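Local structure of carbon monoxide dehydrogenase (Thermococcus sp. AM4, 6T7J) at residues E167-L172 against R191-E196; G230-T235 against D524-L529; V265-N270 against E335-D340; V301-T306 against P317-F322. The protein probably catalyses the ferredoxin-linked oxidation of carbon monoxide to carbon dioxide at a nickel-iron-sulfur cluster, which lacks its nickel in this form. All blocks are in the same frame, centred on the assembly; numbering follows the deposited sequence.

Interaction 1 of 4, residues E167-L172 against R191-E196; sequences EPLRML and RAIDRE
L169 lays a methyl on the backbone carbonyl of R191, with L169 CD2 3.3 Å from R191 O. Its CG stands anti to its own carbonyl carbon (chi1 -80°), and the end of the side chain reaches across. There L169 CD1 and CD2 each lie 4.1 Å from I193 CG1, and the two side chains cross at about a right angle. No hydrogen bond joins the two segments. E167 O makes a CA-H...O contact with R191 CA at 3.5 Å, and R191 CB rests on the same oxygen.

The rest of R191 leads away from 167-172. Its chain bends at chi3 (-67°) and turns the guanidinium side-on to E196. R191 NE meets the syn lone pair of E196 OE2 at 3.1 Å, and R191 NH1 reaches E196 OE1 at 3.3 Å. R191 N comes to E196 OE2 from above the carboxylate plane, 2.9 Å away. E196 OE2 thus takes two N-H groups, and the carboxylate is held against turning. R191 NH1 has a second mate in E199. R195, paired with D166, lies over one face of the R191 guanidinium, offset toward its rim.

A192 is the N-cap of helix 193-203. L169 and I193 both pack on S229 of helix 212-242. L169 also touches E160 of helix 146-162, and D194 meets D194 of the second subunit.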
loop_
_atom_site.group_PDB
_atom_site.type_symbol
_atom_site.label_atom_id
_atom_site.label_comp_id
_atom_site.label_asym_id
_atom_site.label_seq_id
_atom_site.Cartn_x
_atom_site.Cartn_y
_atom_site.Cartn_z
ATOM N N GLU A 167 10.626 -18.708 0.207
ATOM C CA GLU A 167 10.166 -19.692 1.168
ATOM C C GLU A 167 8.947 -19.154 1.915
ATOM O O GLU A 167 8.812 -17.942 2.104
ATOM C CB GLU A 167 11.278 -20.030 2.160
ATOM C CG GLU A 167 12.293 -21.039 1.640
ATOM C CD GLU A 167 13.482 -20.382 0.961
ATOM O OE1 GLU A 167 14.629 -20.787 1.243
ATOM O OE2 GLU A 167 13.267 -19.463 0.142
ATOM N N PRO A 168 8.042 -20.031 2.341
ATOM C CA PRO A 168 6.836 -19.567 3.034
ATOM C C PRO A 168 7.156 -18.998 4.408
ATOM O O PRO A 168 8.206 -19.263 4.998
ATOM C CB PRO A 168 5.977 -20.832 3.150
ATOM C CG PRO A 168 6.567 -21.804 2.171
ATOM C CD PRO A 168 8.024 -21.486 2.121
ATOM N N LEU A 169 6.218 -18.198 4.911
ATOM C CA LEU A 169 6.354 -17.607 6.235
ATOM C C LEU A 169 6.533 -18.691 7.290
ATOM O O LEU A 169 5.883 -19.739 7.244
ATOM C CB LEU A 169 5.125 -16.758 6.561
ATOM C CG LEU A 169 5.072 -15.357 5.954
ATOM C CD1 LEU A 169 3.681 -14.777 6.096
ATOM C CD2 LEU A 169 6.098 -14.453 6.621
ATOM N N ARG A 170 7.426 -18.431 8.249
ATOM C CA ARG A 170 7.709 -19.421 9.284
ATOM C C ARG A 170 6.471 -19.724 10.120
ATOM O O ARG A 170 6.201 -20.888 10.441
ATOM C CB ARG A 170 8.851 -18.937 10.176
ATOM C CG ARG A 170 10.135 -18.635 9.423
ATOM C CD ARG A 170 10.862 -19.911 9.032
ATOM N NE ARG A 170 11.173 -20.734 10.196
ATOM C CZ ARG A 170 12.327 -20.695 10.852
ATOM N NH1 ARG A 170 12.521 -21.481 11.901
ATOM N NH2 ARG A 170 13.289 -19.871 10.459
ATOM N N MET A 171 5.695 -18.692 10.468
ATOM C CA MET A 171 4.534 -18.886 11.331
ATOM C C MET A 171 3.502 -19.831 10.723
ATOM O O MET A 171 2.641 -20.342 11.451
ATOM C CB MET A 171 3.885 -17.538 11.650
ATOM C CG MET A 171 4.711 -16.655 12.572
ATOM S SD MET A 171 4.840 -17.311 14.246
ATOM C CE MET A 171 3.296 -16.742 14.946
ATOM N N LEU A 172 3.578 -20.089 9.414
ATOM C CA LEU A 172 2.703 -21.074 8.788
ATOM C C LEU A 172 2.860 -22.463 9.395
ATOM O O LEU A 172 2.010 -23.326 9.149
ATOM C CB LEU A 172 2.964 -21.136 7.281
ATOM C CG LEU A 172 2.527 -19.917 6.466
ATOM C CD1 LEU A 172 2.610 -20.211 4.979
ATOM C CD2 LEU A 172 1.123 -19.486 6.851
ATOM N N ARG A 191 5.151 -15.178 1.706
ATOM C CA ARG A 191 6.596 -15.269 1.872
ATOM C C ARG A 191 7.141 -14.299 2.910
ATOM O O ARG A 191 7.860 -14.710 3.825
ATOM C CB ARG A 191 7.282 -15.036 0.518
ATOM C CG ARG A 191 6.761 -15.943 -0.589
ATOM C CD ARG A 191 6.877 -15.287 -1.955
ATOM N NE ARG A 191 5.998 -14.130 -2.080
ATOM C CZ ARG A 191 5.840 -13.427 -3.196
ATOM N NH1 ARG A 191 5.019 -12.386 -3.215
ATOM N NH2 ARG A 191 6.505 -13.760 -4.294
ATOM N N ALA A 192 6.824 -13.012 2.785
ATOM C CA ALA A 192 7.182 -12.016 3.787
ATOM C C ALA A 192 6.104 -10.943 3.778
ATOM O O ALA A 192 5.697 -10.486 2.706
ATOM C CB ALA A 192 8.561 -11.407 3.510
ATOM N N ILE A 193 5.658 -10.538 4.969
ATOM C CA ILE A 193 4.415 -9.773 5.092
ATOM C C ILE A 193 4.520 -8.439 4.362
ATOM O O ILE A 193 3.704 -8.119 3.483
ATOM C CB ILE A 193 4.059 -9.567 6.574
ATOM C CG1 ILE A 193 4.224 -10.866 7.363
ATOM C CG2 ILE A 193 2.648 -9.077 6.684
ATOM C CD1 ILE A 193 4.007 -10.701 8.862
ATOM N N ASP A 194 5.511 -7.626 4.744
ATOM C CA ASP A 194 5.696 -6.327 4.107
ATOM C C ASP A 194 5.870 -6.468 2.602
ATOM O O ASP A 194 5.401 -5.613 1.841
ATOM C CB ASP A 194 6.896 -5.605 4.721
ATOM C CG ASP A 194 6.686 -5.265 6.188
ATOM O OD1 ASP A 194 5.556 -5.445 6.689
ATOM O OD2 ASP A 194 7.654 -4.817 6.841
ATOM N N ARG A 195 6.510 -7.552 2.154
ATOM C CA ARG A 195 6.618 -7.796 0.721
ATOM C C ARG A 195 5.248 -8.030 0.095
ATOM O O ARG A 195 4.986 -7.570 -1.018
ATOM C CB ARG A 195 7.535 -8.983 0.438
ATOM C CG ARG A 195 7.633 -9.299 -1.049
ATOM C CD ARG A 195 8.195 -10.675 -1.322
ATOM N NE ARG A 195 8.350 -10.902 -2.757
ATOM C CZ ARG A 195 9.063 -11.890 -3.285
ATOM N NH1 ARG A 195 9.147 -12.019 -4.602
ATOM N NH2 ARG A 195 9.692 -12.752 -2.495
ATOM N N GLU A 196 4.360 -8.746 0.791
ATOM C CA GLU A 196 3.024 -8.971 0.243
ATOM C C GLU A 196 2.255 -7.661 0.114
ATOM O O GLU A 196 1.614 -7.402 -0.917
ATOM C CB GLU A 196 2.251 -9.968 1.111
ATOM C CG GLU A 196 2.973 -11.286 1.381
ATOM C CD GLU A 196 3.376 -12.022 0.115
ATOM O OE1 GLU A 196 2.715 -11.836 -0.928
ATOM O OE2 GLU A 196 4.356 -12.796 0.162
#

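Interaction 2 of 4, residues G230-T235 against D524-L529; sequences GSMMAT and DCSRIL
T235 donates a hydrogen bond from its hydroxyl to D524 where helix 212-242 crosses the start of helix 525-538. The second helix belongs to a Rossmann-like parallel alpha/beta unit, where it follows strand 516-518. The axes of the two short helical segments cross steeply, at -105° and 9.0 Å.

T235 OG1 lies 2.7 Å from D524 OD1, whose anti lone pair (away from D524 OD2) accepts the bond. T235 CG2 stands over the centre of the R527 guanidinium, 3.7 Å from R527 NH1. R527 NH2 in turn forms a salt bridge to D524 OD2 at 3.0 Å, approaching from above the carboxylate plane. The aspartate therefore links the threonine hydroxyl to the arginine that lies under the threonine methyl. With a leucine in place of D524, T235 OG1 would probably lose its carboxylate acceptor and R527 NH2 its charged mate, leaving the guanidinium less firmly fixed.

Further out, R527 NH1 pairs with D239, one turn along from T235, which ties the two helices a second time. S526 OG bonds back to V523 O, and S526 CB points to helix 212-242. M232 starts with CG anti to the backbone N (chi1 -169°), then bends twice, and this brings M232 SD to 3.6 Å from S526 CB.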
loop_
_atom_site.group_PDB
_atom_site.type_symbol
_atom_site.label_atom_id
_atom_site.label_comp_id
_atom_site.label_asym_id
_atom_site.label_seq_id
_atom_site.Cartn_x
_atom_site.Cartn_y
_atom_site.Cartn_z
ATOM N N GLY A 230 1.245 -12.256 10.870
ATOM C CA GLY A 230 1.235 -10.955 11.514
ATOM C C GLY A 230 0.291 -10.855 12.695
ATOM O O GLY A 230 0.720 -10.595 13.822
ATOM N N SER A 231 -1.006 -11.055 12.446
ATOM C CA SER A 231 -1.969 -11.081 13.542
ATOM C C SER A 231 -1.659 -12.211 14.516
ATOM O O SER A 231 -1.822 -12.058 15.735
ATOM C CB SER A 231 -3.387 -11.222 12.986
ATOM O OG SER A 231 -3.980 -9.955 12.761
ATOM N N MET A 232 -1.203 -13.352 13.991
ATOM C CA MET A 232 -0.830 -14.479 14.841
ATOM C C MET A 232 0.330 -14.114 15.759
ATOM O O MET A 232 0.311 -14.424 16.957
ATOM C CB MET A 232 -0.472 -15.686 13.973
ATOM C CG MET A 232 -0.335 -16.984 14.747
ATOM S SD MET A 232 -1.927 -17.656 15.255
ATOM C CE MET A 232 -2.520 -18.332 13.709
ATOM N N MET A 233 1.357 -13.460 15.207
ATOM C CA MET A 233 2.470 -12.998 16.030
ATOM C C MET A 233 2.001 -11.993 17.069
ATOM O O MET A 233 2.425 -12.047 18.229
ATOM C CB MET A 233 3.554 -12.375 15.156
ATOM C CG MET A 233 4.500 -13.362 14.499
ATOM S SD MET A 233 5.662 -12.522 13.403
ATOM C CE MET A 233 5.317 -10.821 13.815
ATOM N N ALA A 234 1.138 -11.058 16.667
ATOM C CA ALA A 234 0.606 -10.086 17.614
ATOM C C ALA A 234 -0.046 -10.786 18.800
ATOM O O ALA A 234 0.266 -10.490 19.959
ATOM C CB ALA A 234 -0.391 -9.161 16.916
ATOM N N THR A 235 -0.933 -11.745 18.521
ATOM C CA THR A 235 -1.639 -12.442 19.595
ATOM C C THR A 235 -0.676 -13.239 20.468
ATOM O O THR A 235 -0.717 -13.149 21.704
ATOM C CB THR A 235 -2.715 -13.357 19.005
ATOM O OG1 THR A 235 -3.731 -12.565 18.378
ATOM C CG2 THR A 235 -3.345 -14.216 20.096
ATOM N N ASP A 524 -6.806 -11.057 17.634
ATOM C CA ASP A 524 -7.144 -12.326 18.264
ATOM C C ASP A 524 -8.102 -13.167 17.435
ATOM O O ASP A 524 -8.459 -14.267 17.873
ATOM C CB ASP A 524 -7.732 -12.085 19.654
ATOM C CG ASP A 524 -6.668 -11.776 20.684
ATOM O OD1 ASP A 524 -5.480 -11.706 20.302
ATOM O OD2 ASP A 524 -7.017 -11.602 21.871
ATOM N N CYS A 525 -8.534 -12.691 16.264
ATOM C CA CYS A 525 -9.151 -13.605 15.310
ATOM C C CYS A 525 -8.199 -14.734 14.953
ATOM O O CYS A 525 -8.647 -15.822 14.571
ATOM C CB CYS A 525 -9.583 -12.866 14.045
ATOM S SG CYS A 525 -10.829 -11.597 14.288
ATOM N N SER A 526 -6.885 -14.498 15.075
ATOM C CA SER A 526 -5.923 -15.585 14.912
ATOM C C SER A 526 -6.264 -16.755 15.828
ATOM O O SER A 526 -6.135 -17.920 15.432
ATOM C CB SER A 526 -4.502 -15.080 15.181
ATOM O OG SER A 526 -4.398 -14.468 16.455
ATOM N N ARG A 527 -6.730 -16.459 17.047
ATOM C CA ARG A 527 -7.185 -17.509 17.958
ATOM C C ARG A 527 -8.210 -18.409 17.283
ATOM O O ARG A 527 -8.111 -19.641 17.342
ATOM C CB ARG A 527 -7.781 -16.892 19.224
ATOM C CG ARG A 527 -6.812 -16.092 20.071
ATOM C CD ARG A 527 -7.338 -15.964 21.492
ATOM N NE ARG A 527 -6.867 -14.753 22.156
ATOM C CZ ARG A 527 -5.746 -14.680 22.866
ATOM N NH1 ARG A 527 -4.977 -15.753 23.004
ATOM N NH2 ARG A 527 -5.394 -13.535 23.434
ATOM N N ILE A 528 -9.206 -17.800 16.633
ATOM C CA ILE A 528 -10.201 -18.566 15.887
ATOM C C ILE A 528 -9.509 -19.522 14.924
ATOM O O ILE A 528 -9.789 -20.728 14.906
ATOM C CB ILE A 528 -11.166 -17.615 15.154
ATOM C CG1 ILE A 528 -12.173 -17.019 16.141
ATOM C CG2 ILE A 528 -11.882 -18.334 14.026
ATOM C CD1 ILE A 528 -13.046 -15.932 15.551
ATOM N N LEU A 529 -8.551 -19.002 14.147
ATOM C CA LEU A 529 -7.841 -19.841 13.187
ATOM C C LEU A 529 -7.124 -20.995 13.874
ATOM O O LEU A 529 -7.015 -22.085 13.301
ATOM C CB LEU A 529 -6.846 -19.003 12.385
ATOM C CG LEU A 529 -7.444 -18.048 11.352
ATOM C CD1 LEU A 529 -6.352 -17.486 10.452
ATOM C CD2 LEU A 529 -8.518 -18.743 10.530
#

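Interaction 3 of 4, residues V265-N270 against E335-D340; sequences VVHGHN and EAIIVD. With MSK (Broken Fe4S4 cluster), chain F.
V265-H267 and A336-I338 pair as parallel strands, with the axes of the short strand segments 4.7 Å apart and inclined by 30°. V265 N bonds to A336 O, I338 N to V265 O, and H267 N to I338 O at 2.9 Å.

On one face of the sheet I337 lies alongside both V265 and H267. I337 CD1 is 3.9 Å from V265 CG1 and 3.6 Å from H267 CB. V339 CG1 closes on H267 CB from two residues further on, at 3.7 Å.

Beyond the strands D340 takes over. Its CG sits between the backbone N and the carbonyl carbon (chi1 43°), which turns the carboxylate toward the chain past G268. D340 OD1 takes H269 N at 3.0 Å through its syn lone pair. D340 OD2 takes N270 N at 2.9 Å, also on the syn side but 34° out of plane. A side chain on G268 would run into D340 OD1. N270 is the N-cap of helix 271-281.

H269 NE2 binds FE1 of the broken cluster at 2.2 Å, and C305 binds the same iron. The carboxylate grips the two successive N-H groups of H269 and N270. It is thus a second-shell group that probably fixes the backbone of an iron ligand, while those N-H groups probably offset part of its buried charge.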
loop_
_atom_site.group_PDB
_atom_site.type_symbol
_atom_site.label_atom_id
_atom_site.label_comp_id
_atom_site.label_asym_id
_atom_site.label_seq_id
_atom_site.Cartn_x
_atom_site.Cartn_y
_atom_site.Cartn_z
ATOM N N VAL A 265 -10.375 6.805 29.564
ATOM C CA VAL A 265 -10.692 5.857 28.502
ATOM C C VAL A 265 -9.406 5.488 27.780
ATOM O O VAL A 265 -8.573 6.356 27.499
ATOM C CB VAL A 265 -11.729 6.444 27.523
ATOM C CG1 VAL A 265 -12.045 5.448 26.413
ATOM C CG2 VAL A 265 -12.998 6.848 28.267
ATOM N N VAL A 266 -9.225 4.197 27.502
ATOM C CA VAL A 266 -8.131 3.714 26.663
ATOM C C VAL A 266 -8.738 3.217 25.356
ATOM O O VAL A 266 -9.545 2.281 25.352
ATOM C CB VAL A 266 -7.303 2.617 27.354
ATOM C CG1 VAL A 266 -6.345 3.233 28.360
ATOM C CG2 VAL A 266 -8.195 1.588 28.031
ATOM N N HIS A 267 -8.353 3.848 24.248
ATOM C CA HIS A 267 -8.983 3.637 22.953
ATOM C C HIS A 267 -7.899 3.362 21.921
ATOM O O HIS A 267 -6.876 4.051 21.896
ATOM C CB HIS A 267 -9.814 4.869 22.570
ATOM C CG HIS A 267 -10.528 4.750 21.260
ATOM N ND1 HIS A 267 -10.823 3.538 20.675
ATOM C CD2 HIS A 267 -11.020 5.700 20.429
ATOM C CE1 HIS A 267 -11.460 3.746 19.536
ATOM N NE2 HIS A 267 -11.591 5.049 19.363
ATOM N N GLY A 268 -8.108 2.349 21.085
ATOM C CA GLY A 268 -7.101 2.002 20.103
ATOM C C GLY A 268 -6.901 0.512 19.921
ATOM O O GLY A 268 -7.881 -0.228 19.791
ATOM N N HIS A 269 -5.648 0.047 19.917
ATOM C CA HIS A 269 -5.399 -1.338 19.529
ATOM C C HIS A 269 -4.214 -2.001 20.231
ATOM O O HIS A 269 -4.302 -3.174 20.603
ATOM C CB HIS A 269 -5.203 -1.413 18.013
ATOM C CG HIS A 269 -6.488 -1.517 17.252
ATOM N ND1 HIS A 269 -7.343 -0.448 17.084
ATOM C CD2 HIS A 269 -7.073 -2.567 16.630
ATOM C CE1 HIS A 269 -8.396 -0.833 16.387
ATOM N NE2 HIS A 269 -8.257 -2.116 16.099
ATOM N N ASN A 270 -3.102 -1.287 20.408
ATOM C CA ASN A 270 -1.891 -1.915 20.928
ATOM C C ASN A 270 -1.910 -1.930 22.451
ATOM O O ASN A 270 -1.979 -0.858 23.067
ATOM C CB ASN A 270 -0.650 -1.195 20.433
ATOM C CG ASN A 270 0.554 -2.110 20.362
ATOM O OD1 ASN A 270 0.727 -2.977 21.213
ATOM N ND2 ASN A 270 1.382 -1.934 19.340
ATOM N N GLU A 335 -12.399 12.490 31.519
ATOM C CA GLU A 335 -11.302 13.422 31.748
ATOM C C GLU A 335 -10.258 13.324 30.644
ATOM O O GLU A 335 -9.688 14.339 30.230
ATOM C CB GLU A 335 -10.665 13.155 33.108
ATOM C CG GLU A 335 -11.335 13.886 34.242
ATOM C CD GLU A 335 -12.733 13.377 34.531
ATOM O OE1 GLU A 335 -12.870 12.189 34.900
ATOM O OE2 GLU A 335 -13.694 14.165 34.391
ATOM N N ALA A 336 -9.997 12.114 30.158
ATOM C CA ALA A 336 -9.002 11.920 29.116
ATOM C C ALA A 336 -9.294 10.628 28.369
ATOM O O ALA A 336 -9.701 9.626 28.972
ATOM C CB ALA A 336 -7.584 11.886 29.701
ATOM N N ILE A 337 -9.087 10.666 27.055
ATOM C CA ILE A 337 -9.104 9.472 26.216
ATOM C C ILE A 337 -7.716 9.322 25.603
ATOM O O ILE A 337 -7.216 10.241 24.941
ATOM C CB ILE A 337 -10.203 9.528 25.139
ATOM C CG1 ILE A 337 -10.131 8.294 24.235
ATOM C CG2 ILE A 337 -10.127 10.817 24.325
ATOM C CD1 ILE A 337 -11.437 7.975 23.534
ATOM N N ILE A 338 -7.094 8.171 25.843
ATOM C CA ILE A 338 -5.716 7.896 25.455
ATOM C C ILE A 338 -5.753 6.953 24.264
ATOM O O ILE A 338 -6.243 5.822 24.380
ATOM C CB ILE A 338 -4.916 7.277 26.612
ATOM C CG1 ILE A 338 -5.301 7.923 27.945
ATOM C CG2 ILE A 338 -3.419 7.383 26.353
ATOM C CD1 ILE A 338 -5.074 9.411 27.988
ATOM N N VAL A 339 -5.230 7.404 23.125
ATOM C CA VAL A 339 -5.318 6.648 21.884
ATOM C C VAL A 339 -3.920 6.381 21.342
ATOM O O VAL A 339 -2.978 7.142 21.587
ATOM C CB VAL A 339 -6.185 7.379 20.835
ATOM C CG1 VAL A 339 -7.580 7.629 21.391
ATOM C CG2 VAL A 339 -5.534 8.688 20.419
ATOM N N ASP A 340 -3.787 5.270 20.612
ATOM C CA ASP A 340 -2.553 4.983 19.888
ATOM C C ASP A 340 -2.798 5.064 18.384
ATOM O O ASP A 340 -2.442 6.066 17.758
ATOM C CB ASP A 340 -1.973 3.620 20.288
ATOM C CG ASP A 340 -3.024 2.529 20.391
ATOM O OD1 ASP A 340 -4.100 2.669 19.776
ATOM O OD2 ASP A 340 -2.762 1.518 21.079
HETATM S S1 MSK F . -11.633 -1.739 16.584
HETATM S S3 MSK F . -11.433 -2.785 13.278
HETATM S S4 MSK F . -14.094 -0.858 14.268
HETATM S S5 MSK F . -13.487 -4.054 15.425
HETATM FE FE1 MSK F . -10.067 -3.341 16.289
HETATM FE FE2 MSK F . -13.874 -2.085 16.063
HETATM FE FE3 MSK F . -13.653 -2.819 13.432
HETATM FE FE4 MSK F . -11.957 -0.979 14.468
#

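Interaction 4 of 4, residues V301-T306 against P317-F322; sequences VGMCCT and PIAGSF. With MSK (Broken Fe4S4 cluster), chain F.
V301 and G302 meet P317 and A319 in a beta-alpha-beta unit: strand 297-303, helix 304-314 and the short edge strand 318-320, which runs parallel to the first. The tight part is here. G302 N bonds to P317 O at 2.9 Å, and A319 N bonds to G302 O at 2.7 Å, nearly straight (172°). I318 CG1 also presses on G302 O, 3.3 Å away. V301 CG2 touches A319 CB at 3.9 Å. V301 CG1 touches P317 CG, the two side chains crossing at about a right angle; P317 is the one partly exposed residue of the contact.

Past A319 the strands part. C304 N and G320 O stand 3.5 Å apart, and side chains take over from backbone bonds. The bend of M303 at chi3 (90°) brings its methyl back to the other segment: M303 CE lies 3.5 Å from S321 O and just as near the carbonyl carbon of G320. This methyl leaves little room for a side chain on G320. Cutting M303 down to an alanine would probably open a gap beside G320 and S321 and let that loosely bonded stretch shift.

At the far end C304 SG packs on the backbone of F322, 3.6 Å from F322 CA. The F322 side chain leads off to S4 of the broken cluster, and M60 of the second subunit packs against it. Of the two adjacent cysteines, C305 is the one bound to iron here: C305 SG is 2.3 Å from FE1.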
loop_
_atom_site.group_PDB
_atom_site.type_symbol
_atom_site.label_atom_id
_atom_site.label_comp_id
_atom_site.label_asym_id
_atom_site.label_seq_id
_atom_site.Cartn_x
_atom_site.Cartn_y
_atom_site.Cartn_z
ATOM N N VAL A 301 -11.576 2.721 31.851
ATOM C CA VAL A 301 -12.434 1.919 30.996
ATOM C C VAL A 301 -11.779 1.827 29.626
ATOM O O VAL A 301 -10.930 2.644 29.260
ATOM C CB VAL A 301 -13.852 2.513 30.898
ATOM C CG1 VAL A 301 -14.427 2.715 32.290
ATOM C CG2 VAL A 301 -13.817 3.832 30.144
ATOM N N GLY A 302 -12.176 0.809 28.869
ATOM C CA GLY A 302 -11.603 0.600 27.557
ATOM C C GLY A 302 -12.613 0.698 26.436
ATOM O O GLY A 302 -13.811 0.503 26.649
ATOM N N MET A 303 -12.138 1.010 25.233
ATOM C CA MET A 303 -12.980 1.033 24.049
ATOM C C MET A 303 -12.241 0.353 22.908
ATOM O O MET A 303 -11.012 0.425 22.815
ATOM C CB MET A 303 -13.366 2.463 23.647
ATOM C CG MET A 303 -14.282 3.166 24.638
ATOM S SD MET A 303 -15.177 4.545 23.897
ATOM C CE MET A 303 -16.648 3.704 23.319
ATOM N N CYS A 304 -13.007 -0.315 22.054
ATOM C CA CYS A 304 -12.502 -0.994 20.854
ATOM C C CYS A 304 -11.478 -2.052 21.274
ATOM O O CYS A 304 -11.569 -2.624 22.368
ATOM C CB CYS A 304 -11.992 0.033 19.861
ATOM S SG CYS A 304 -13.310 0.938 19.014
ATOM N N CYS A 305 -10.488 -2.319 20.419
ATOM C CA CYS A 305 -9.698 -3.535 20.574
ATOM C C CYS A 305 -8.694 -3.443 21.719
ATOM O O CYS A 305 -8.434 -4.446 22.388
ATOM C CB CYS A 305 -8.998 -3.874 19.258
ATOM S SG CYS A 305 -10.050 -4.807 18.117
ATOM N N THR A 306 -8.115 -2.267 21.974
ATOM C CA THR A 306 -7.253 -2.156 23.148
ATOM C C THR A 306 -8.065 -2.302 24.433
ATOM O O THR A 306 -7.582 -2.886 25.421
ATOM C CB THR A 306 -6.470 -0.836 23.109
ATOM O OG1 THR A 306 -5.253 -0.976 23.852
ATOM C CG2 THR A 306 -7.280 0.330 23.671
ATOM N N PRO A 317 -13.293 -2.790 32.719
ATOM C CA PRO A 317 -14.610 -2.666 32.085
ATOM C C PRO A 317 -14.497 -2.007 30.718
ATOM O O PRO A 317 -13.714 -1.077 30.517
ATOM C CB PRO A 317 -15.399 -1.796 33.070
ATOM C CG PRO A 317 -14.357 -1.043 33.832
ATOM C CD PRO A 317 -13.187 -1.978 33.944
ATOM N N ILE A 318 -15.281 -2.509 29.769
ATOM C CA ILE A 318 -15.295 -1.982 28.411
ATOM C C ILE A 318 -16.516 -1.081 28.261
ATOM O O ILE A 318 -17.635 -1.462 28.627
ATOM C CB ILE A 318 -15.269 -3.120 27.369
ATOM C CG1 ILE A 318 -14.880 -2.587 25.991
ATOM C CG2 ILE A 318 -16.579 -3.906 27.325
ATOM C CD1 ILE A 318 -13.874 -3.463 25.278
ATOM N N ALA A 319 -16.293 0.133 27.763
ATOM C CA ALA A 319 -17.333 1.154 27.760
ATOM C C ALA A 319 -18.184 1.145 26.496
ATOM O O ALA A 319 -19.340 1.580 26.539
ATOM C CB ALA A 319 -16.708 2.540 27.944
ATOM N N GLY A 320 -17.647 0.674 25.378
ATOM C CA GLY A 320 -18.414 0.662 24.150
ATOM C C GLY A 320 -17.546 0.293 22.968
ATOM O O GLY A 320 -16.331 0.103 23.086
ATOM N N SER A 321 -18.201 0.200 21.817
ATOM C CA SER A 321 -17.564 -0.216 20.580
ATOM C C SER A 321 -17.239 1.008 19.719
ATOM O O SER A 321 -17.264 2.149 20.197
ATOM C CB SER A 321 -18.469 -1.218 19.855
ATOM O OG SER A 321 -19.697 -0.616 19.483
ATOM N N PHE A 322 -16.947 0.770 18.440
ATOM C CA PHE A 322 -16.483 1.780 17.496
ATOM C C PHE A 322 -17.356 3.030 17.510
ATOM O O PHE A 322 -16.942 4.078 18.019
ATOM C CB PHE A 322 -16.432 1.172 16.092
ATOM C CG PHE A 322 -15.968 2.123 15.029
ATOM C CD1 PHE A 322 -14.748 2.768 15.140
ATOM C CD2 PHE A 322 -16.749 2.362 13.912
ATOM C CE1 PHE A 322 -14.321 3.643 14.159
ATOM C CE2 PHE A 322 -16.326 3.231 12.927
ATOM C CZ PHE A 322 -15.111 3.875 13.053
HETATM S S1 MSK F . -11.633 -1.739 16.584
HETATM S S3 MSK F . -11.433 -2.785 13.278
HETATM S S4 MSK F . -14.094 -0.858 14.268
HETATM S S5 MSK F . -13.487 -4.054 15.425
HETATM FE FE1 MSK F . -10.067 -3.341 16.289
HETATM FE FE2 MSK F . -13.874 -2.085 16.063
HETATM FE FE3 MSK F . -13.653 -2.819 13.432
HETATM FE FE4 MSK F . -11.957 -0.979 14.468
#

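Overall arrangement
Interactions 3 and 4 share one parallel sheet and one cluster. Their centres are 9 Å apart, and strands 261-268 and 297-303 are neighbours: V266 O lies 2.9 Å from M303 N. H267 CE1 also touches C304 SG at 3.4 Å. Interaction 3 gives H269 and interaction 4 gives C305 to FE1 of the broken cluster, each just past the end of its strand. Interaction 2 does not touch either of them. Its nearest atoms are about 7 Å from interaction 4, and the side chain of D524 is about 10 Å from the cluster. Interaction 1 is the most remote, about 14 Å from interaction 3 at the nearest atoms. It meets interaction 2 through M171 CE, 3.6 Å from M233 CG.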